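TRNA (adenine(22)-N(1))-methyltransferase (Bacillus subtilis, PDB 6Q56) catalyses the S-adenosyl-L-methionine-dependent methylation of N1 of adenosine 22 in tRNA, yielding N1-methyladenosine at that position. Local coordinates at residues G20-D25 against G86-I91; A139-V144 against V157-D162; M176-F181 against E229-V234; Q207-A212 against Q219-L224. The protein carries 2 engineered substitutions. All coordinates share one frame; numbering follows the deposited sequence.

Contact 1. Residues G20-D25 against G86-I91; sequences GAVMAD and GEADAI
Met-23 and Ala-24 pair in parallel with Ala-90 and Ile-91, joining two central strands, 21-26 and 90-96, of a Rossmann-type sheet whose strand order, 3-2-1-4-5-7-6, is that of class I methyltransferases. Three backbone hydrogen bonds hold the pair. Val-22 O is gripped twice, by Asp-89 N at 2.6 Å in the carbonyl plane and by Ala-90 N at 3.1 Å from a direction tilted out of it; the turn of the backbone at Asp-89 aims two successive N-H groups at one oxygen. Further on, Ala-24 N donates to Ala-90 O at 3.0 Å. A CA-H...O contact of 3.2 Å brings Met-23 CA to the same Ala-90 O. Apolar contacts line both faces of the sheet. On one, the methyls of Ala-21 and Ala-90 meet, and Met-23 offers Ala-90 its CB while the rest of its chain leads off to Ala-37 of helix 32-39. On the other lie Ala-24, Ala-88 and Ile-91. At the more open edge, Val-22 puts CG1 anti to its own N (chi1 170°), so that this methyl lies 3.4 Å from Glu-87 O, while the Glu-87 carboxylate turns elsewhere to a salt bridge with Arg-75. Just ahead of strand 90-96, on the face of Ala-24, the Ala-88 methyl sits 4.0 Å from Ala-24 CB.

Contact 2. Residues A139-V144 against V157-D162; sequences ALIDEV and VAEAGD
Ile-141 lies over Val-157 at a classic beta bulge in the antiparallel hairpin of strands 139-148 and 151-159, the margin of the sheet. Its CB stands back, 4.3 Å from Val-157 O. CG1 is held between the backbone N and the carbonyl carbon (chi1 60°), which turns the branch in over the partner strand: Ile-141 CG1 is only 3.3 Å from Val-157 CG1, tighter than ordinary van der Waals contact. The chain then runs straight on, and its end, CD1, comes to rest squarely above the flat face of the Glu-159 carboxylate, 3.6 Å from Glu-159 CD and equally distant from both oxygens. That carboxylate is salt-bridged through OE2 to Arg-117. An alanine at this position would take away CG1 and CD1, and is likely to leave Val-157 CG1 and the face of Glu-159 without their apolar cover. At the bulge, Val-157 O accepts a 2.8 Å bond from Ile-141 N and a weak one from Asp-142 N. From the other face, Leu-140 reaches the same oxygen with CD2, its side chain also packing on Phe-181. At the start of strand 139-148, Ala-139 exchanges two hydrogen bonds with Glu-159, and a side chain at Gly-161 would run into the Ala-139 methyl. Val-157 also closes the bulge from its other backbone atom, its N donating a 2.9 Å hydrogen bond to Asp-142 O.

Contact 3. Residues M176-F181 against E229-V234; sequences MLVGPF and ELLKEV
The packing of helix 172-178 against the last turns of the C-terminal helix 215-234 rests on Leu-177 and Val-178 facing Leu-230, Leu-231 and Val-234, and it joins the end of the C-terminal helical hairpin to the helices that follow the Rossmann-type sheet. The interface is purely apolar, made by side-chain methyls; the backbones stay well apart, with the nearest CA atoms, Val-178 and Val-234, 8.1 Å from each other. Leu-231 stretches its chain so that CD2 touches two neighbours, lying 4.0 Å from Leu-177 CD2 and likewise 4.0 Å from Val-178 CG1. Leu-177 meets Leu-231 at about a right angle. Its CG is anti to the backbone N (chi1 178°), which carries CD2 out from the helix to reach Leu-230 as well, 4.2 Å from Leu-230 CD2. Trp-194 of helix 188-210 packs on both Val-178 and Leu-231, bringing a third helix to the contact. Right after Val-178 the chain turns at Gly-179, whose positive phi (104°) ends one helix while the residue occupies the N-cap position of the next; a CB there would jam against the carbonyl oxygen of Val-178. A bound nickel ion, held by His-125 and His-128, is about 9 Å from the side chain of Leu-177. Val-178 and Val-234 approach tip to tip, one methyl from each, with Val-178 CG2 3.9 Å from Val-234 CG1.

Contact 4. Residues Q207-A212 against Q219-L224; sequences QISQAA and QKLKEL
Ile-208 and Leu-221 face each other near the turn of an antiparallel helical hairpin, helices 188-210 and 215-234, far from the centre of the protein. The two branches of Ile-208 serve different neighbours. Its CG2, anti to the backbone N, rests 3.7 Å from Leu-221 CG, and these two side chains run alongside one another in opposite directions. The other branch, anti to the carbonyl carbon (chi1 -69°) and fully extended at chi2, carries CD1 onward to Lys-220 CB at 3.8 Å and Leu-224 CD1 at 4.0 Å. Lys-220 thus gives the contact its aliphatic base while its ammonium end leads away. With both branches of Ile-208 gone, a glycine in its place would probably open a gap beside Leu-221 CG and Leu-224 CD1 and leave Lys-220 CB without the methyl that meets it. Tyr-205, from the preceding turn of helix 188-210, also packs on these two leucines, continuing the apolar seam along the pair. At its edge Ser-209 folds OG beside its own N, where it hydrogen-bonds to the carbonyl of Tyr-205; from there Ser-209 OG touches a methyl, Leu-221 CD2, at 3.5 Å.

How the contacts relate
Contacts 1, 2 and 3 open in turn along the chain, while both segments of contact 4 fall between those of contact 3. Contacts 1 (middle) and 2 (139-148 edge) share one seven-stranded sheet, their centres about 16 Å apart. Contact 3 touches contact 2 directly: Glu-143 OE1 takes a hydrogen bond from Leu-182 N and a weak one from Phe-181 N at the start of helix 180-185. Contacts 3 and 4 share helix 215-234; contact 4 forms near the hairpin turn, contact 3 at the returning end. Their centres are about 21 Å apart. Contacts 1 and 4, about 46 Å apart between centres, mark out an elongated protein: a catalytic fold with a projecting helical arm.

Contact 1. Residues G20-D25 against G86-I91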
loop_
_atom_site.group_PDB
_atom_site.type_symbol
_atom_site.label_atom_id
_atom_site.label_comp_id
_atom_site.label_asym_id
_atom_site.label_seq_id
_atom_site.Cartn_x
_atom_site.Cartn_y
_atom_site.Cartn_z
ATOM N N GLY A 20 -3.112 3.097 -20.877
ATOM C CA GLY A 20 -4.482 2.986 -21.337
ATOM C C GLY A 20 -5.412 2.376 -20.319
ATOM O O GLY A 20 -6.562 2.074 -20.609
ATOM N N ALA A 21 -4.916 2.188 -19.110
ATOM C CA ALA A 21 -5.722 1.582 -18.071
ATOM C C ALA A 21 -6.795 2.503 -17.514
ATOM O O ALA A 21 -6.663 3.715 -17.521
ATOM C CB ALA A 21 -4.832 1.106 -16.939
ATOM N N VAL A 22 -7.858 1.896 -17.019
ATOM C CA VAL A 22 -8.915 2.627 -16.366
ATOM C C VAL A 22 -8.555 2.385 -14.915
ATOM O O VAL A 22 -8.491 1.248 -14.476
ATOM C CB VAL A 22 -10.304 2.074 -16.664
ATOM C CG1 VAL A 22 -11.321 2.734 -15.764
ATOM C CG2 VAL A 22 -10.653 2.295 -18.116
ATOM N N MET A 23 -8.292 3.451 -14.181
ATOM C CA MET A 23 -7.891 3.328 -12.797
ATOM C C MET A 23 -8.913 3.854 -11.825
ATOM O O MET A 23 -9.675 4.755 -12.133
ATOM C CB MET A 23 -6.618 4.124 -12.580
ATOM C CG MET A 23 -6.733 5.529 -13.123
ATOM S SD MET A 23 -5.576 6.682 -12.400
ATOM C CE MET A 23 -5.858 6.347 -10.672
ATOM N N ALA A 24 -8.897 3.277 -10.637
ATOM C CA ALA A 24 -9.772 3.692 -9.572
ATOM C C ALA A 24 -8.881 4.064 -8.413
ATOM O O ALA A 24 -8.121 3.251 -7.920
ATOM C CB ALA A 24 -10.728 2.589 -9.182
ATOM N N ASP A 25 -8.981 5.310 -7.989
ATOM C CA ASP A 25 -8.202 5.808 -6.878
ATOM C C ASP A 25 -9.124 5.886 -5.681
ATOM O O ASP A 25 -10.017 6.714 -5.629
ATOM C CB ASP A 25 -7.611 7.175 -7.200
ATOM C CG ASP A 25 -6.614 7.640 -6.160
ATOM O OD1 ASP A 25 -6.124 6.803 -5.390
ATOM O OD2 ASP A 25 -6.322 8.843 -6.127
ATOM N N GLY A 86 -15.063 -5.243 -12.820
ATOM C CA GLY A 86 -14.573 -5.144 -14.177
ATOM C C GLY A 86 -14.631 -3.760 -14.769
ATOM O O GLY A 86 -14.564 -3.592 -15.978
ATOM N N GLU A 87 -14.732 -2.758 -13.916
ATOM C CA GLU A 87 -14.781 -1.388 -14.386
ATOM C C GLU A 87 -13.381 -0.823 -14.533
ATOM O O GLU A 87 -13.070 -0.163 -15.513
ATOM C CB GLU A 87 -15.596 -0.535 -13.424
ATOM C CG GLU A 87 -15.849 0.862 -13.924
ATOM C CD GLU A 87 -16.935 1.561 -13.151
ATOM O OE1 GLU A 87 -17.140 1.221 -11.974
ATOM O OE2 GLU A 87 -17.578 2.451 -13.727
ATOM N N ALA A 88 -12.534 -1.091 -13.550
ATOM C CA ALA A 88 -11.170 -0.589 -13.574
ATOM C C ALA A 88 -10.138 -1.675 -13.830
ATOM O O ALA A 88 -10.322 -2.824 -13.466
ATOM C CB ALA A 88 -10.861 0.118 -12.270
ATOM N N ASP A 89 -9.047 -1.282 -14.465
ATOM C CA ASP A 89 -7.964 -2.190 -14.785
ATOM C C ASP A 89 -6.804 -2.044 -13.811
ATOM O O ASP A 89 -5.905 -2.864 -13.766
ATOM C CB ASP A 89 -7.487 -1.915 -16.197
ATOM C CG ASP A 89 -8.546 -2.204 -17.217
ATOM O OD1 ASP A 89 -9.157 -3.280 -17.125
ATOM O OD2 ASP A 89 -8.777 -1.354 -18.097
ATOM N N ALA A 90 -6.847 -0.979 -13.037
ATOM C CA ALA A 90 -5.828 -0.710 -12.049
ATOM C C ALA A 90 -6.498 -0.040 -10.878
ATOM O O ALA A 90 -7.410 0.743 -11.050
ATOM C CB ALA A 90 -4.749 0.180 -12.620
ATOM N N ILE A 91 -6.042 -0.352 -9.682
ATOM C CA ILE A 91 -6.616 0.241 -8.504
ATOM C C ILE A 91 -5.525 0.782 -7.611
ATOM O O ILE A 91 -4.605 0.078 -7.239
ATOM C CB ILE A 91 -7.466 -0.765 -7.730
ATOM C CG1 ILE A 91 -8.572 -1.302 -8.630
ATOM C CG2 ILE A 91 -8.048 -0.114 -6.494
ATOM C CD1 ILE A 91 -9.614 -2.088 -7.892
#

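Contact 2. Residues A139-V144 against V157-D162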
loop_
_atom_site.group_PDB
_atom_site.type_symbol
_atom_site.label_atom_id
_atom_site.label_comp_id
_atom_site.label_asym_id
_atom_site.label_seq_id
_atom_site.Cartn_x
_atom_site.Cartn_y
_atom_site.Cartn_z
ATOM N N ALA A 139 0.129 -11.819 -6.776
ATOM C CA ALA A 139 1.564 -11.898 -6.861
ATOM C C ALA A 139 2.134 -10.488 -6.847
ATOM O O ALA A 139 1.720 -9.634 -7.618
ATOM C CB ALA A 139 1.971 -12.614 -8.125
ATOM N N LEU A 140 3.090 -10.248 -5.964
ATOM C CA LEU A 140 3.727 -8.953 -5.893
ATOM C C LEU A 140 4.666 -8.888 -7.068
ATOM O O LEU A 140 5.544 -9.724 -7.201
ATOM C CB LEU A 140 4.523 -8.803 -4.601
ATOM C CG LEU A 140 3.790 -8.279 -3.379
ATOM C CD1 LEU A 140 4.584 -8.603 -2.126
ATOM C CD2 LEU A 140 3.558 -6.788 -3.508
ATOM N N ILE A 141 4.495 -7.901 -7.926
ATOM C CA ILE A 141 5.366 -7.790 -9.076
ATOM C C ILE A 141 6.450 -6.753 -8.859
ATOM O O ILE A 141 7.425 -6.722 -9.588
ATOM C CB ILE A 141 4.588 -7.515 -10.365
ATOM C CG1 ILE A 141 3.795 -6.219 -10.261
ATOM C CG2 ILE A 141 3.663 -8.679 -10.653
ATOM C CD1 ILE A 141 3.051 -5.884 -11.527
ATOM N N ASP A 142 6.285 -5.914 -7.848
ATOM C CA ASP A 142 7.293 -4.912 -7.530
ATOM C C ASP A 142 6.962 -4.171 -6.255
ATOM O O ASP A 142 5.816 -4.085 -5.842
ATOM C CB ASP A 142 7.499 -3.916 -8.667
ATOM C CG ASP A 142 8.838 -3.186 -8.570
ATOM O OD1 ASP A 142 9.682 -3.577 -7.749
ATOM O OD2 ASP A 142 9.051 -2.222 -9.318
ATOM N N GLU A 143 8.006 -3.635 -5.650
ATOM C CA GLU A 143 7.910 -2.869 -4.431
ATOM C C GLU A 143 8.953 -1.785 -4.463
ATOM O O GLU A 143 10.032 -1.972 -5.001
ATOM C CB GLU A 143 8.234 -3.725 -3.218
ATOM C CG GLU A 143 7.251 -4.810 -2.864
ATOM C CD GLU A 143 7.702 -5.583 -1.644
ATOM O OE1 GLU A 143 8.872 -5.993 -1.598
ATOM O OE2 GLU A 143 6.889 -5.768 -0.734
ATOM N N VAL A 144 8.635 -0.654 -3.866
ATOM C CA VAL A 144 9.577 0.435 -3.769
ATOM C C VAL A 144 9.427 1.051 -2.393
ATOM O O VAL A 144 8.336 1.111 -1.847
ATOM C CB VAL A 144 9.368 1.521 -4.845
ATOM C CG1 VAL A 144 7.965 2.069 -4.796
ATOM C CG2 VAL A 144 10.347 2.656 -4.642
ATOM N N VAL A 157 3.019 -3.261 -5.515
ATOM C CA VAL A 157 2.354 -3.485 -6.778
ATOM C C VAL A 157 2.081 -4.958 -6.929
ATOM O O VAL A 157 2.978 -5.774 -6.808
ATOM C CB VAL A 157 3.208 -3.020 -7.953
ATOM C CG1 VAL A 157 2.501 -3.305 -9.260
ATOM C CG2 VAL A 157 3.545 -1.550 -7.804
ATOM N N ALA A 158 0.829 -5.289 -7.186
ATOM C CA ALA A 158 0.442 -6.670 -7.332
ATOM C C ALA A 158 -0.537 -6.893 -8.467
ATOM O O ALA A 158 -1.300 -6.018 -8.833
ATOM C CB ALA A 158 -0.145 -7.180 -6.034
ATOM N N GLU A 159 -0.488 -8.103 -9.005
ATOM C CA GLU A 159 -1.351 -8.546 -10.090
ATOM C C GLU A 159 -1.600 -10.035 -9.901
ATOM O O GLU A 159 -0.891 -10.684 -9.145
ATOM C CB GLU A 159 -0.685 -8.311 -11.441
ATOM C CG GLU A 159 -0.809 -6.897 -11.965
ATOM C CD GLU A 159 -0.026 -6.671 -13.239
ATOM O OE1 GLU A 159 0.563 -7.626 -13.764
ATOM O OE2 GLU A 159 -0.005 -5.528 -13.715
ATOM N N ALA A 160 -2.594 -10.589 -10.578
ATOM C CA ALA A 160 -2.839 -12.007 -10.439
ATOM C C ALA A 160 -1.585 -12.725 -10.902
ATOM O O ALA A 160 -0.973 -12.339 -11.885
ATOM C CB ALA A 160 -4.036 -12.443 -11.259
ATOM N N GLY A 161 -1.207 -13.764 -10.176
ATOM C CA GLY A 161 -0.031 -14.535 -10.499
ATOM C C GLY A 161 0.298 -15.532 -9.410
ATOM O O GLY A 161 -0.547 -15.874 -8.596
ATOM N N ASP A 162 1.540 -15.993 -9.411
ATOM C CA ASP A 162 2.024 -16.961 -8.444
ATOM C C ASP A 162 2.530 -16.236 -7.213
ATOM O O ASP A 162 3.596 -15.648 -7.229
ATOM C CB ASP A 162 3.137 -17.795 -9.073
ATOM C CG ASP A 162 3.793 -18.743 -8.099
ATOM O OD1 ASP A 162 3.352 -18.861 -6.947
ATOM O OD2 ASP A 162 4.773 -19.382 -8.502
#

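Contact 3. Residues M176-F181 against E229-V234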
loop_
_atom_site.group_PDB
_atom_site.type_symbol
_atom_site.label_atom_id
_atom_site.label_comp_id
_atom_site.label_asym_id
_atom_site.label_seq_id
_atom_site.Cartn_x
_atom_site.Cartn_y
_atom_site.Cartn_z
ATOM N N MET A 176 6.882 -10.918 4.114
ATOM C CA MET A 176 5.615 -10.239 4.304
ATOM C C MET A 176 5.718 -9.000 5.172
ATOM O O MET A 176 4.960 -8.060 5.003
ATOM C CB MET A 176 4.596 -11.194 4.907
ATOM C CG MET A 176 4.203 -12.315 3.978
ATOM S SD MET A 176 2.692 -13.096 4.520
ATOM C CE MET A 176 2.462 -14.283 3.210
ATOM N N LEU A 177 6.662 -9.004 6.098
ATOM C CA LEU A 177 6.832 -7.878 6.992
ATOM C C LEU A 177 7.625 -6.736 6.387
ATOM O O LEU A 177 7.208 -5.597 6.447
ATOM C CB LEU A 177 7.515 -8.320 8.280
ATOM C CG LEU A 177 7.778 -7.176 9.247
ATOM C CD1 LEU A 177 6.476 -6.617 9.782
ATOM C CD2 LEU A 177 8.678 -7.622 10.376
ATOM N N VAL A 178 8.777 -7.037 5.819
ATOM C CA VAL A 178 9.612 -5.989 5.271
ATOM C C VAL A 178 9.521 -5.816 3.768
ATOM O O VAL A 178 9.932 -4.797 3.244
ATOM C CB VAL A 178 11.078 -6.208 5.672
ATOM C CG1 VAL A 178 11.191 -6.307 7.180
ATOM C CG2 VAL A 178 11.636 -7.457 5.027
ATOM N N GLY A 179 8.982 -6.803 3.075
ATOM C CA GLY A 179 8.871 -6.719 1.637
ATOM C C GLY A 179 9.908 -7.588 0.967
ATOM O O GLY A 179 11.105 -7.388 1.130
ATOM N N PRO A 180 9.457 -8.571 0.202
ATOM C CA PRO A 180 10.386 -9.468 -0.485
ATOM C C PRO A 180 11.311 -8.738 -1.449
ATOM O O PRO A 180 12.500 -8.993 -1.450
ATOM C CB PRO A 180 9.468 -10.430 -1.235
ATOM C CG PRO A 180 8.149 -9.762 -1.299
ATOM C CD PRO A 180 8.053 -8.872 -0.114
ATOM N N PHE A 181 10.764 -7.847 -2.260
ATOM C CA PHE A 181 11.565 -7.096 -3.207
ATOM C C PHE A 181 12.436 -6.127 -2.439
ATOM O O PHE A 181 13.621 -6.003 -2.699
ATOM C CB PHE A 181 10.683 -6.319 -4.177
ATOM C CG PHE A 181 10.017 -7.175 -5.209
ATOM C CD1 PHE A 181 10.670 -7.499 -6.374
ATOM C CD2 PHE A 181 8.738 -7.645 -5.016
ATOM C CE1 PHE A 181 10.063 -8.285 -7.328
ATOM C CE2 PHE A 181 8.127 -8.431 -5.963
ATOM C CZ PHE A 181 8.789 -8.755 -7.120
ATOM N N GLU A 229 14.820 -11.382 15.811
ATOM C CA GLU A 229 15.582 -12.315 15.000
ATOM C C GLU A 229 15.224 -12.135 13.541
ATOM O O GLU A 229 16.089 -12.130 12.675
ATOM C CB GLU A 229 15.322 -13.756 15.429
ATOM C CG GLU A 229 15.820 -14.796 14.442
ATOM C CD GLU A 229 17.319 -14.765 14.245
ATOM O OE1 GLU A 229 18.040 -14.354 15.169
ATOM O OE2 GLU A 229 17.774 -15.161 13.164
ATOM N N LEU A 230 13.934 -11.986 13.291
ATOM C CA LEU A 230 13.418 -11.797 11.943
ATOM C C LEU A 230 14.069 -10.595 11.284
ATOM O O LEU A 230 14.574 -10.677 10.168
ATOM C CB LEU A 230 11.908 -11.595 11.984
ATOM C CG LEU A 230 11.178 -11.777 10.667
ATOM C CD1 LEU A 230 9.689 -11.901 10.910
ATOM C CD2 LEU A 230 11.480 -10.625 9.729
ATOM N N LEU A 231 14.055 -9.475 11.987
ATOM C CA LEU A 231 14.646 -8.259 11.474
ATOM C C LEU A 231 16.151 -8.420 11.328
ATOM O O LEU A 231 16.744 -7.939 10.378
ATOM C CB LEU A 231 14.321 -7.079 12.382
ATOM C CG LEU A 231 12.853 -6.674 12.366
ATOM C CD1 LEU A 231 12.615 -5.490 13.280
ATOM C CD2 LEU A 231 12.401 -6.376 10.948
ATOM N N LYS A 232 16.764 -9.110 12.273
ATOM C CA LYS A 232 18.195 -9.320 12.227
ATOM C C LYS A 232 18.588 -10.052 10.950
ATOM O O LYS A 232 19.617 -9.774 10.366
ATOM C CB LYS A 232 18.668 -10.097 13.453
ATOM C CG LYS A 232 20.168 -10.287 13.504
ATOM C CD LYS A 232 20.608 -11.052 14.737
ATOM C CE LYS A 232 22.045 -11.529 14.588
ATOM N NZ LYS A 232 22.628 -12.017 15.864
ATOM N N GLU A 233 17.748 -10.980 10.519
ATOM C CA GLU A 233 18.007 -11.759 9.317
ATOM C C GLU A 233 17.850 -10.951 8.033
ATOM O O GLU A 233 18.347 -11.346 6.989
ATOM C CB GLU A 233 17.089 -12.986 9.273
ATOM C CG GLU A 233 17.322 -13.988 10.393
ATOM C CD GLU A 233 16.294 -15.105 10.421
ATOM O OE1 GLU A 233 15.354 -15.086 9.604
ATOM O OE2 GLU A 233 16.426 -16.009 11.267
ATOM N N VAL A 234 17.152 -9.826 8.098
ATOM C CA VAL A 234 16.954 -9.021 6.901
ATOM C C VAL A 234 17.915 -7.852 6.736
ATOM O O VAL A 234 18.016 -7.299 5.657
ATOM C CB VAL A 234 15.530 -8.460 6.824
ATOM C CG1 VAL A 234 14.522 -9.577 6.665
ATOM C CG2 VAL A 234 15.223 -7.625 8.043
#

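Contact 4. Residues Q207-A212 against Q219-L224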
loop_
_atom_site.group_PDB
_atom_site.type_symbol
_atom_site.label_atom_id
_atom_site.label_comp_id
_atom_site.label_asym_id
_atom_site.label_seq_id
_atom_site.Cartn_x
_atom_site.Cartn_y
_atom_site.Cartn_z
ATOM N N GLN A 207 12.760 -3.611 28.111
ATOM C CA GLN A 207 11.838 -2.899 28.979
ATOM C C GLN A 207 10.915 -3.895 29.673
ATOM O O GLN A 207 10.673 -3.798 30.870
ATOM C CB GLN A 207 11.046 -1.875 28.168
ATOM C CG GLN A 207 9.860 -1.240 28.862
ATOM C CD GLN A 207 9.090 -0.338 27.926
ATOM O OE1 GLN A 207 9.641 0.610 27.375
ATOM N NE2 GLN A 207 7.816 -0.638 27.727
ATOM N N ILE A 208 10.405 -4.856 28.917
ATOM C CA ILE A 208 9.522 -5.860 29.484
ATOM C C ILE A 208 10.341 -6.862 30.288
ATOM O O ILE A 208 9.832 -7.504 31.193
ATOM C CB ILE A 208 8.716 -6.577 28.393
ATOM C CG1 ILE A 208 7.708 -5.607 27.780
ATOM C CG2 ILE A 208 7.999 -7.791 28.958
ATOM C CD1 ILE A 208 6.843 -6.217 26.705
ATOM N N SER A 209 11.614 -6.980 29.951
ATOM C CA SER A 209 12.501 -7.900 30.640
ATOM C C SER A 209 12.668 -7.526 32.104
ATOM O O SER A 209 12.626 -8.380 32.975
ATOM C CB SER A 209 13.877 -7.917 29.975
ATOM O OG SER A 209 13.794 -8.299 28.622
ATOM N N GLN A 210 12.835 -6.239 32.367
ATOM C CA GLN A 210 13.018 -5.748 33.724
ATOM C C GLN A 210 11.725 -5.783 34.507
ATOM O O GLN A 210 11.735 -5.756 35.728
ATOM C CB GLN A 210 13.560 -4.323 33.702
ATOM C CG GLN A 210 14.788 -4.159 32.832
ATOM C CD GLN A 210 15.890 -5.132 33.187
ATOM O OE1 GLN A 210 16.344 -5.185 34.324
ATOM N NE2 GLN A 210 16.332 -5.901 32.207
ATOM N N ALA A 211 10.606 -5.848 33.805
ATOM C CA ALA A 211 9.315 -5.889 34.465
ATOM C C ALA A 211 9.060 -7.251 35.098
ATOM O O ALA A 211 9.944 -8.094 35.167
ATOM C CB ALA A 211 8.209 -5.541 33.488
ATOM N N ALA A 212 7.832 -7.438 35.559
ATOM C CA ALA A 212 7.420 -8.669 36.222
ATOM C C ALA A 212 7.610 -9.917 35.378
ATOM O O ALA A 212 7.469 -9.882 34.163
ATOM C CB ALA A 212 5.965 -8.569 36.651
ATOM N N GLN A 219 5.287 -14.075 27.232
ATOM C CA GLN A 219 4.697 -14.273 25.918
ATOM C C GLN A 219 5.019 -13.056 25.062
ATOM O O GLN A 219 5.348 -13.191 23.893
ATOM C CB GLN A 219 3.192 -14.497 25.996
ATOM C CG GLN A 219 2.782 -15.950 25.829
ATOM C CD GLN A 219 3.310 -16.551 24.537
ATOM O OE1 GLN A 219 3.809 -17.673 24.521
ATOM N NE2 GLN A 219 3.217 -15.794 23.450
ATOM N N LYS A 220 4.930 -11.874 25.661
ATOM C CA LYS A 220 5.215 -10.629 24.961
ATOM C C LYS A 220 6.671 -10.583 24.540
ATOM O O LYS A 220 7.009 -10.005 23.519
ATOM C CB LYS A 220 4.903 -9.424 25.843
ATOM C CG LYS A 220 3.423 -9.134 26.027
ATOM C CD LYS A 220 3.207 -7.995 27.012
ATOM C CE LYS A 220 1.744 -7.600 27.123
ATOM N NZ LYS A 220 0.865 -8.753 27.442
ATOM N N LEU A 221 7.533 -11.202 25.331
ATOM C CA LEU A 221 8.947 -11.225 25.026
ATOM C C LEU A 221 9.238 -12.190 23.885
ATOM O O LEU A 221 10.040 -11.897 23.012
ATOM C CB LEU A 221 9.750 -11.603 26.260
ATOM C CG LEU A 221 9.817 -10.529 27.346
ATOM C CD1 LEU A 221 10.045 -11.165 28.702
ATOM C CD2 LEU A 221 10.887 -9.494 27.044
ATOM N N LYS A 222 8.574 -13.335 23.896
ATOM C CA LYS A 222 8.764 -14.331 22.857
ATOM C C LYS A 222 8.506 -13.733 21.484
ATOM O O LYS A 222 9.218 -14.013 20.533
ATOM C CB LYS A 222 7.848 -15.536 23.071
ATOM C CG LYS A 222 8.033 -16.610 22.012
ATOM C CD LYS A 222 7.062 -17.770 22.156
ATOM C CE LYS A 222 7.120 -18.676 20.933
ATOM N NZ LYS A 222 6.249 -19.874 21.056
ATOM N N GLU A 223 7.476 -12.906 21.390
ATOM C CA GLU A 223 7.115 -12.283 20.127
ATOM C C GLU A 223 8.093 -11.202 19.725
ATOM O O GLU A 223 8.370 -11.028 18.554
ATOM C CB GLU A 223 5.708 -11.729 20.201
ATOM C CG GLU A 223 4.673 -12.801 20.445
ATOM C CD GLU A 223 3.280 -12.241 20.581
ATOM O OE1 GLU A 223 3.155 -11.042 20.869
ATOM O OE2 GLU A 223 2.317 -12.998 20.399
ATOM N N LEU A 224 8.620 -10.480 20.701
ATOM C CA LEU A 224 9.590 -9.442 20.419
ATOM C C LEU A 224 10.848 -10.107 19.894
ATOM O O LEU A 224 11.443 -9.657 18.928
ATOM C CB LEU A 224 9.886 -8.625 21.668
ATOM C CG LEU A 224 8.720 -7.771 22.146
ATOM C CD1 LEU A 224 8.976 -7.193 23.523
ATOM C CD2 LEU A 224 8.460 -6.673 21.144
#